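Local atomic coordinates of GTP pyrophosphokinase YjbM (Bacillus subtilis PY79, PDB entry 5F2V), a protein that makes the alarmone (p)ppGpp, a mediator of the bacterial stringent response, by transferring pyrophosphate from ATP to GDP or GTP as an allosterically activated homotetramer. Residues G43-V48 with Q69-L74; L119-P124 with V134-Q139. All coordinates share one frame; numbering follows the deposited sequence.

Contact 1 of 2, residues G43-V48 with Q69-L74; sequences GRVKPV and QDIAGL. With APC (diphosphomethylphosphonic acid adenosyl ester), chain Q.
Arg44 grips Asp70 with both terminal nitrogens of its guanidinium, each holding a different acceptor. NH1 of Arg44 donates to the backbone O of Asp70 at 2.6 Å, meeting that oxygen nearly in line with its carbonyl bond. NH2 of Arg44 forms a longer salt bridge, 3.2 Å to OD2 of Asp70, with guanidinium and carboxylate planes 28° apart. The same OD2 of Asp70 takes a second salt bridge on its syn lone pair, 2.7 Å from NZ of Lys46. Lys46 starts with CG anti to the backbone N (chi1 -172°), runs extended and bends only at its last torsion, which delivers NZ to Asp70 and also to the gamma-phosphate, 2.7 Å from O3G of the ATP analogue. Arg44 in turn uses NE, 2.9 Å from O4' of the ribose. The guanidinium lies between CA of Lys46, over the centre of one face, and C8 of the adenine, over the rim of the other. These two cations and the shared carboxylate illustrate how a polyphosphate site is built. Asp70 is an established magnesium site of this enzyme, although here its carboxylate stands slightly beyond coordinating distance.

Behind the charges runs an antiparallel ladder. Arg44 N bonds to Gly73 O at 2.9 Å, with the reciprocal bond returned, and Lys46 N reaches Ile71 O at 2.9 Å just beyond the strand. Gly73, having no side chain, lets the guanidinium and the adenine amine lie close against it, while that amine donates to Leu74 O.

Apolar packing across the pair is thin, CG1 of Val45 standing 4.5 Å from CG2 of Ile71. Ile71 is instead covered by helices 3-29 and 48-58, Lys54 of the latter pairs with Asp70 OD1, and strand 130-142 flanks 72-74 in the sheet.

Contact 2 of 2, residues L119-P124 with V134-Q139; sequences LVVLYP and VLVEIQ. With MG (magnesium ion), chain R; APC (diphosphomethylphosphonic acid adenosyl ester), chain Q.
Val121 and Val136 pair at the middle of this antiparallel hairpin, side by side and pointing the same way, with CG2 of Val121 3.7 Å from CB of Val136. Two backbone bonds frame the pair, and the straighter runs from Val121 N to Val136 O at 2.9 Å. On the same face CG1 of Val121 crosses to CD1 of Ile138 at 4.0 Å, and CD1 of Leu119 lies 4.0 Å from CB of Ile138. Helix 81-93 packs against Leu119 and Ile138, helix 3-29 against Tyr123, Val134 and Val136, so this side is a buried core. Tyr123, with CG anti to its amide nitrogen (chi1 -179°), carries its ring away from the partner strand, and its hydroxyl is bonded to Glu17 and Lys21 of its own chain and, weakly, to Lys21, an activator-site residue, of a second subunit.

The other face is more open at its Leu122-Leu135 end and turns polar toward Glu137. Leu122 and Leu135, both partly exposed, meet chiefly through CD1 of Leu122 and CD2 of Leu135, while Val120 leans obliquely on Leu135. The extended side chain of Glu137 sends OE2 to magnesium at 2.5 Å, beside two beta-phosphate oxygens and two waters, one of which donates to OE1. Gln139 lies against the adenine amine, its CD 3.4 Å from N6 of the ATP analogue; its NE2 gives Glu137 OE1 a weak bond, and its OE1 is held by Arg75. A leucine at Gln139 would probably cost Glu137 that weak donor and leave Arg75 NE without this acceptor.

The strand pair thus illustrates a division of labour: six backbone bonds set the register, one apolar face packs into helices, and opposite it Glu137, the inferred proton acceptor, is a magnesium ligand.

Overall arrangement
Contact 1 closes before contact 2 opens along the chain, yet their centres lie only 10 Å apart in one mixed five-strand sheet. Strand 72-78 of the first runs parallel to strand 130-142 of the second, and the two are direct neighbours: Leu74 N and O probably bond to the backbones of Glu137 and Gln139. Across the sheet the order is 40-45, 72-78, 130-142, 116-127 and 98-100, so the two contacts account for its first four strands. Both reach the same ATP analogue, contact 1 at the ribose, the gamma-phosphate and the adenine amine, contact 2 through magnesium and, more weakly, the same amine. Residues distant in sequence are thereby brought together into one nucleotide site.

Contact 1 of 2, residues G43-V48 with Q69-L74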
loop_
_atom_site.group_PDB
_atom_site.type_symbol
_atom_site.label_atom_id
_atom_site.label_comp_id
_atom_site.label_asym_id
_atom_site.label_seq_id
_atom_site.Cartn_x
_atom_site.Cartn_y
_atom_site.Cartn_z
ATOM N N GLY C 43 -4.119 -12.259 2.459
ATOM C CA GLY C 43 -3.091 -13.269 2.539
ATOM C C GLY C 43 -2.536 -13.273 3.935
ATOM O O GLY C 43 -2.732 -12.329 4.700
ATOM N N ARG C 44 -1.833 -14.339 4.278
ATOM C CA ARG C 44 -1.188 -14.388 5.570
ATOM C C ARG C 44 -0.097 -15.464 5.588
ATOM O O ARG C 44 -0.203 -16.477 4.880
ATOM C CB ARG C 44 -2.248 -14.613 6.647
ATOM C CG ARG C 44 -2.006 -15.768 7.570
ATOM C CD ARG C 44 -2.323 -17.024 6.863
ATOM N NE ARG C 44 -2.399 -18.146 7.761
ATOM C CZ ARG C 44 -2.084 -19.388 7.415
ATOM N NH1 ARG C 44 -1.624 -19.643 6.203
ATOM N NH2 ARG C 44 -2.211 -20.372 8.300
ATOM N N VAL C 45 0.958 -15.231 6.370
ATOM C CA VAL C 45 1.931 -16.283 6.621
ATOM C C VAL C 45 1.629 -16.934 7.969
ATOM O O VAL C 45 1.568 -16.276 9.003
ATOM C CB VAL C 45 3.395 -15.787 6.596
ATOM C CG1 VAL C 45 4.333 -16.940 6.959
ATOM C CG2 VAL C 45 3.747 -15.221 5.223
ATOM N N LYS C 46 1.421 -18.241 7.928
ATOM C CA LYS C 46 1.117 -19.025 9.102
ATOM C C LYS C 46 2.109 -18.696 10.212
ATOM O O LYS C 46 3.302 -18.610 9.961
ATOM C CB LYS C 46 1.138 -20.515 8.729
ATOM C CG LYS C 46 0.664 -21.451 9.796
ATOM C CD LYS C 46 0.396 -22.812 9.198
ATOM C CE LYS C 46 -0.673 -23.562 9.981
ATOM N NZ LYS C 46 -2.014 -22.970 9.769
ATOM N N PRO C 47 1.612 -18.457 11.438
ATOM C CA PRO C 47 2.500 -18.217 12.586
ATOM C C PRO C 47 3.260 -19.469 13.021
ATOM O O PRO C 47 2.807 -20.600 12.821
ATOM C CB PRO C 47 1.540 -17.770 13.692
ATOM C CG PRO C 47 0.322 -17.329 12.993
ATOM C CD PRO C 47 0.205 -18.207 11.781
ATOM N N VAL C 48 4.422 -19.261 13.619
ATOM C CA VAL C 48 5.226 -20.365 14.107
ATOM C C VAL C 48 4.395 -21.310 14.990
ATOM O O VAL C 48 4.344 -22.514 14.740
ATOM C CB VAL C 48 6.440 -19.831 14.873
ATOM C CG1 VAL C 48 7.560 -20.843 14.859
ATOM C CG2 VAL C 48 6.909 -18.542 14.228
ATOM N N GLN C 69 0.961 -27.361 3.539
ATOM C CA GLN C 69 0.416 -26.802 2.315
ATOM C C GLN C 69 -0.128 -25.403 2.512
ATOM O O GLN C 69 -0.570 -24.764 1.556
ATOM C CB GLN C 69 -0.671 -27.717 1.747
ATOM C CG GLN C 69 -0.194 -29.132 1.472
ATOM C CD GLN C 69 -1.283 -30.018 0.909
ATOM O OE1 GLN C 69 -2.351 -29.537 0.545
ATOM N NE2 GLN C 69 -1.024 -31.325 0.840
ATOM N N ASP C 70 -0.061 -24.892 3.735
ATOM C CA ASP C 70 -0.709 -23.610 4.018
ATOM C C ASP C 70 0.157 -22.658 4.835
ATOM O O ASP C 70 -0.358 -21.770 5.501
ATOM C CB ASP C 70 -2.028 -23.852 4.745
ATOM C CG ASP C 70 -1.823 -24.145 6.206
ATOM O OD1 ASP C 70 -1.227 -25.193 6.516
ATOM O OD2 ASP C 70 -2.236 -23.319 7.053
ATOM N N ILE C 71 1.473 -22.839 4.793
ATOM C CA ILE C 71 2.367 -21.873 5.429
ATOM C C ILE C 71 2.178 -20.508 4.787
ATOM O O ILE C 71 2.297 -19.471 5.420
ATOM C CB ILE C 71 3.812 -22.290 5.318
ATOM C CG1 ILE C 71 4.006 -23.659 5.953
ATOM C CG2 ILE C 71 4.690 -21.275 6.016
ATOM C CD1 ILE C 71 5.443 -24.084 6.010
ATOM N N ALA C 72 1.867 -20.535 3.507
ATOM C CA ALA C 72 1.553 -19.348 2.763
ATOM C C ALA C 72 0.109 -19.462 2.374
ATOM O O ALA C 72 -0.279 -20.430 1.727
ATOM C CB ALA C 72 2.448 -19.229 1.517
ATOM N N GLY C 73 -0.700 -18.488 2.749
ATOM C CA GLY C 73 -2.095 -18.590 2.407
ATOM C C GLY C 73 -2.619 -17.339 1.760
ATOM O O GLY C 73 -2.226 -16.234 2.127
ATOM N N LEU C 74 -3.501 -17.521 0.785
ATOM C CA LEU C 74 -4.313 -16.431 0.285
ATOM C C LEU C 74 -5.798 -16.791 0.373
ATOM O O LEU C 74 -6.178 -17.957 0.358
ATOM C CB LEU C 74 -3.933 -16.078 -1.149
ATOM C CG LEU C 74 -2.741 -15.140 -1.343
ATOM C CD1 LEU C 74 -1.456 -15.939 -1.373
ATOM C CD2 LEU C 74 -2.919 -14.336 -2.618
HETATM P PG APC Q . -5.204 -25.220 10.208
HETATM O O1G APC Q . -4.478 -26.261 9.453
HETATM O O2G APC Q . -5.910 -25.931 11.303
HETATM O O3G APC Q . -4.066 -24.456 10.768
HETATM P PB APC Q . -5.507 -23.664 7.975
HETATM O O1B APC Q . -6.521 -23.663 6.835
HETATM O O2B APC Q . -4.318 -24.510 7.550
HETATM O O3B APC Q . -6.163 -24.359 9.283
HETATM P PA APC Q . -5.425 -21.441 10.060
HETATM O O1A APC Q . -6.831 -20.895 9.890
HETATM O O2A APC Q . -5.798 -22.628 10.860
HETATM C C3A APC Q . -5.093 -21.932 8.331
HETATM O "O5'" APC Q . -4.204 -20.462 10.740
HETATM C "C5'" APC Q . -4.343 -19.298 11.589
HETATM C "C4'" APC Q . -4.832 -17.908 11.069
HETATM O "O4'" APC Q . -4.581 -17.583 9.651
HETATM C "C3'" APC Q . -6.296 -17.535 11.120
HETATM O "O3'" APC Q . -6.492 -16.140 11.501
HETATM C "C2'" APC Q . -6.895 -17.569 9.776
HETATM O "O2'" APC Q . -8.049 -16.692 9.657
HETATM C "C1'" APC Q . -5.790 -17.095 8.934
HETATM N N9 APC Q . -5.747 -17.696 7.654
HETATM C C8 APC Q . -5.531 -18.971 7.619
HETATM N N7 APC Q . -5.456 -19.455 6.332
HETATM C C5 APC Q . -5.631 -18.254 5.523
HETATM C C6 APC Q . -5.648 -17.992 4.134
HETATM N N6 APC Q . -5.504 -19.028 3.164
HETATM N N1 APC Q . -5.830 -16.725 3.755
HETATM C C2 APC Q . -5.995 -15.738 4.648
HETATM N N3 APC Q . -5.982 -15.896 5.985
HETATM C C4 APC Q . -5.806 -17.138 6.453
#

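Contact 2 of 2, residues L119-P124 with V134-Q139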
loop_
_atom_site.group_PDB
_atom_site.type_symbol
_atom_site.label_atom_id
_atom_site.label_comp_id
_atom_site.label_asym_id
_atom_site.label_seq_id
_atom_site.Cartn_x
_atom_site.Cartn_y
_atom_site.Cartn_z
ATOM N N LEU C 119 -7.737 -24.635 -3.089
ATOM C CA LEU C 119 -6.855 -25.492 -3.871
ATOM C C LEU C 119 -5.401 -25.074 -3.661
ATOM O O LEU C 119 -5.113 -23.908 -3.413
ATOM C CB LEU C 119 -7.226 -25.477 -5.360
ATOM C CG LEU C 119 -7.639 -24.178 -6.035
ATOM C CD1 LEU C 119 -6.559 -23.167 -5.805
ATOM C CD2 LEU C 119 -7.850 -24.384 -7.525
ATOM N N VAL C 120 -4.484 -26.032 -3.727
ATOM C CA VAL C 120 -3.089 -25.734 -3.459
ATOM C C VAL C 120 -2.326 -25.547 -4.759
ATOM O O VAL C 120 -2.548 -26.270 -5.725
ATOM C CB VAL C 120 -2.442 -26.835 -2.642
ATOM C CG1 VAL C 120 -1.042 -26.441 -2.280
ATOM C CG2 VAL C 120 -3.258 -27.087 -1.398
ATOM N N VAL C 121 -1.449 -24.553 -4.790
ATOM C CA VAL C 121 -0.632 -24.300 -5.976
ATOM C C VAL C 121 0.858 -24.404 -5.648
ATOM O O VAL C 121 1.284 -24.135 -4.522
ATOM C CB VAL C 121 -0.924 -22.912 -6.592
ATOM C CG1 VAL C 121 -2.414 -22.697 -6.744
ATOM C CG2 VAL C 121 -0.310 -21.803 -5.740
ATOM N N LEU C 122 1.645 -24.835 -6.620
ATOM C CA LEU C 122 3.099 -24.760 -6.476
ATOM C C LEU C 122 3.592 -23.504 -7.225
ATOM O O LEU C 122 3.382 -23.372 -8.433
ATOM C CB LEU C 122 3.754 -26.042 -7.003
ATOM C CG LEU C 122 5.238 -26.291 -6.729
ATOM C CD1 LEU C 122 5.565 -26.186 -5.244
ATOM C CD2 LEU C 122 5.624 -27.656 -7.258
ATOM N N TYR C 123 4.193 -22.566 -6.500
ATOM C CA TYR C 123 4.585 -21.278 -7.083
ATOM C C TYR C 123 6.116 -21.161 -7.195
ATOM O O TYR C 123 6.820 -21.362 -6.205
ATOM C CB TYR C 123 4.002 -20.132 -6.246
ATOM C CG TYR C 123 4.316 -18.737 -6.739
ATOM C CD1 TYR C 123 3.649 -18.199 -7.829
ATOM C CD2 TYR C 123 5.258 -17.944 -6.092
ATOM C CE1 TYR C 123 3.929 -16.909 -8.287
ATOM C CE2 TYR C 123 5.548 -16.657 -6.545
ATOM C CZ TYR C 123 4.878 -16.147 -7.644
ATOM O OH TYR C 123 5.142 -14.871 -8.087
ATOM N N PRO C 124 6.630 -20.859 -8.408
ATOM C CA PRO C 124 8.068 -20.843 -8.693
ATOM C C PRO C 124 8.693 -19.498 -8.371
ATOM O O PRO C 124 8.710 -18.592 -9.198
ATOM C CB PRO C 124 8.118 -21.121 -10.192
ATOM C CG PRO C 124 6.899 -20.466 -10.704
ATOM C CD PRO C 124 5.842 -20.613 -9.629
ATOM N N VAL C 134 7.377 -23.100 -3.847
ATOM C CA VAL C 134 6.722 -23.088 -2.532
ATOM C C VAL C 134 5.234 -23.396 -2.643
ATOM O O VAL C 134 4.561 -22.979 -3.593
ATOM C CB VAL C 134 6.925 -21.731 -1.801
ATOM C CG1 VAL C 134 8.415 -21.383 -1.735
ATOM C CG2 VAL C 134 6.148 -20.625 -2.474
ATOM N N LEU C 135 4.730 -24.167 -1.696
ATOM C CA LEU C 135 3.298 -24.427 -1.667
ATOM C C LEU C 135 2.578 -23.168 -1.220
ATOM O O LEU C 135 3.026 -22.466 -0.301
ATOM C CB LEU C 135 2.966 -25.604 -0.750
ATOM C CG LEU C 135 3.528 -26.897 -1.326
ATOM C CD1 LEU C 135 3.515 -27.991 -0.293
ATOM C CD2 LEU C 135 2.774 -27.288 -2.600
ATOM N N VAL C 136 1.479 -22.869 -1.905
ATOM C CA VAL C 136 0.601 -21.790 -1.497
ATOM C C VAL C 136 -0.830 -22.272 -1.523
ATOM O O VAL C 136 -1.300 -22.733 -2.566
ATOM C CB VAL C 136 0.722 -20.567 -2.400
ATOM C CG1 VAL C 136 -0.305 -19.517 -1.977
ATOM C CG2 VAL C 136 2.146 -20.003 -2.362
ATOM N N GLU C 137 -1.522 -22.167 -0.390
ATOM C CA GLU C 137 -2.938 -22.512 -0.344
ATOM C C GLU C 137 -3.802 -21.303 -0.671
ATOM O O GLU C 137 -3.666 -20.249 -0.061
ATOM C CB GLU C 137 -3.324 -23.068 1.029
ATOM C CG GLU C 137 -4.768 -23.541 1.109
ATOM C CD GLU C 137 -5.299 -23.537 2.525
ATOM O OE1 GLU C 137 -5.653 -22.440 2.999
ATOM O OE2 GLU C 137 -5.369 -24.616 3.166
ATOM N N ILE C 138 -4.702 -21.464 -1.632
ATOM C CA ILE C 138 -5.628 -20.402 -2.013
ATOM C C ILE C 138 -7.066 -20.763 -1.670
ATOM O O ILE C 138 -7.713 -21.541 -2.378
ATOM C CB ILE C 138 -5.559 -20.094 -3.509
ATOM C CG1 ILE C 138 -4.182 -19.552 -3.866
ATOM C CG2 ILE C 138 -6.622 -19.076 -3.900
ATOM C CD1 ILE C 138 -4.036 -19.289 -5.321
ATOM N N GLN C 139 -7.572 -20.180 -0.591
ATOM C CA GLN C 139 -8.961 -20.365 -0.226
ATOM C C GLN C 139 -9.905 -19.580 -1.142
ATOM O O GLN C 139 -9.532 -18.567 -1.701
ATOM C CB GLN C 139 -9.169 -19.964 1.232
ATOM C CG GLN C 139 -8.577 -20.959 2.214
ATOM C CD GLN C 139 -8.543 -20.422 3.623
ATOM O OE1 GLN C 139 -9.027 -19.320 3.907
ATOM N NE2 GLN C 139 -7.967 -21.195 4.522
HETATM MG MG MG R . -4.848 -23.967 5.552
HETATM P PG APC Q . -5.204 -25.220 10.208
HETATM O O1G APC Q . -4.478 -26.261 9.453
HETATM O O2G APC Q . -5.910 -25.931 11.303
HETATM O O3G APC Q . -4.066 -24.456 10.768
HETATM P PB APC Q . -5.507 -23.664 7.975
HETATM O O1B APC Q . -6.521 -23.663 6.835
HETATM O O2B APC Q . -4.318 -24.510 7.550
HETATM O O3B APC Q . -6.163 -24.359 9.283
HETATM P PA APC Q . -5.425 -21.441 10.060
HETATM O O1A APC Q . -6.831 -20.895 9.890
HETATM O O2A APC Q . -5.798 -22.628 10.860
HETATM C C3A APC Q . -5.093 -21.932 8.331
HETATM O "O5'" APC Q . -4.204 -20.462 10.740
HETATM C "C5'" APC Q . -4.343 -19.298 11.589
HETATM C "C4'" APC Q . -4.832 -17.908 11.069
HETATM O "O4'" APC Q . -4.581 -17.583 9.651
HETATM C "C3'" APC Q . -6.296 -17.535 11.120
HETATM O "O3'" APC Q . -6.492 -16.140 11.501
HETATM C "C2'" APC Q . -6.895 -17.569 9.776
HETATM O "O2'" APC Q . -8.049 -16.692 9.657
HETATM C "C1'" APC Q . -5.790 -17.095 8.934
HETATM N N9 APC Q . -5.747 -17.696 7.654
HETATM C C8 APC Q . -5.531 -18.971 7.619
HETATM N N7 APC Q . -5.456 -19.455 6.332
HETATM C C5 APC Q . -5.631 -18.254 5.523
HETATM C C6 APC Q . -5.648 -17.992 4.134
HETATM N N6 APC Q . -5.504 -19.028 3.164
HETATM N N1 APC Q . -5.830 -16.725 3.755
HETATM C C2 APC Q . -5.995 -15.738 4.648
HETATM N N3 APC Q . -5.982 -15.896 5.985
HETATM C C4 APC Q . -5.806 -17.138 6.453
HETATM O O HOH W 1 -5.318 -21.792 5.355
HETATM O O HOH W 2 -4.713 -26.292 5.501
#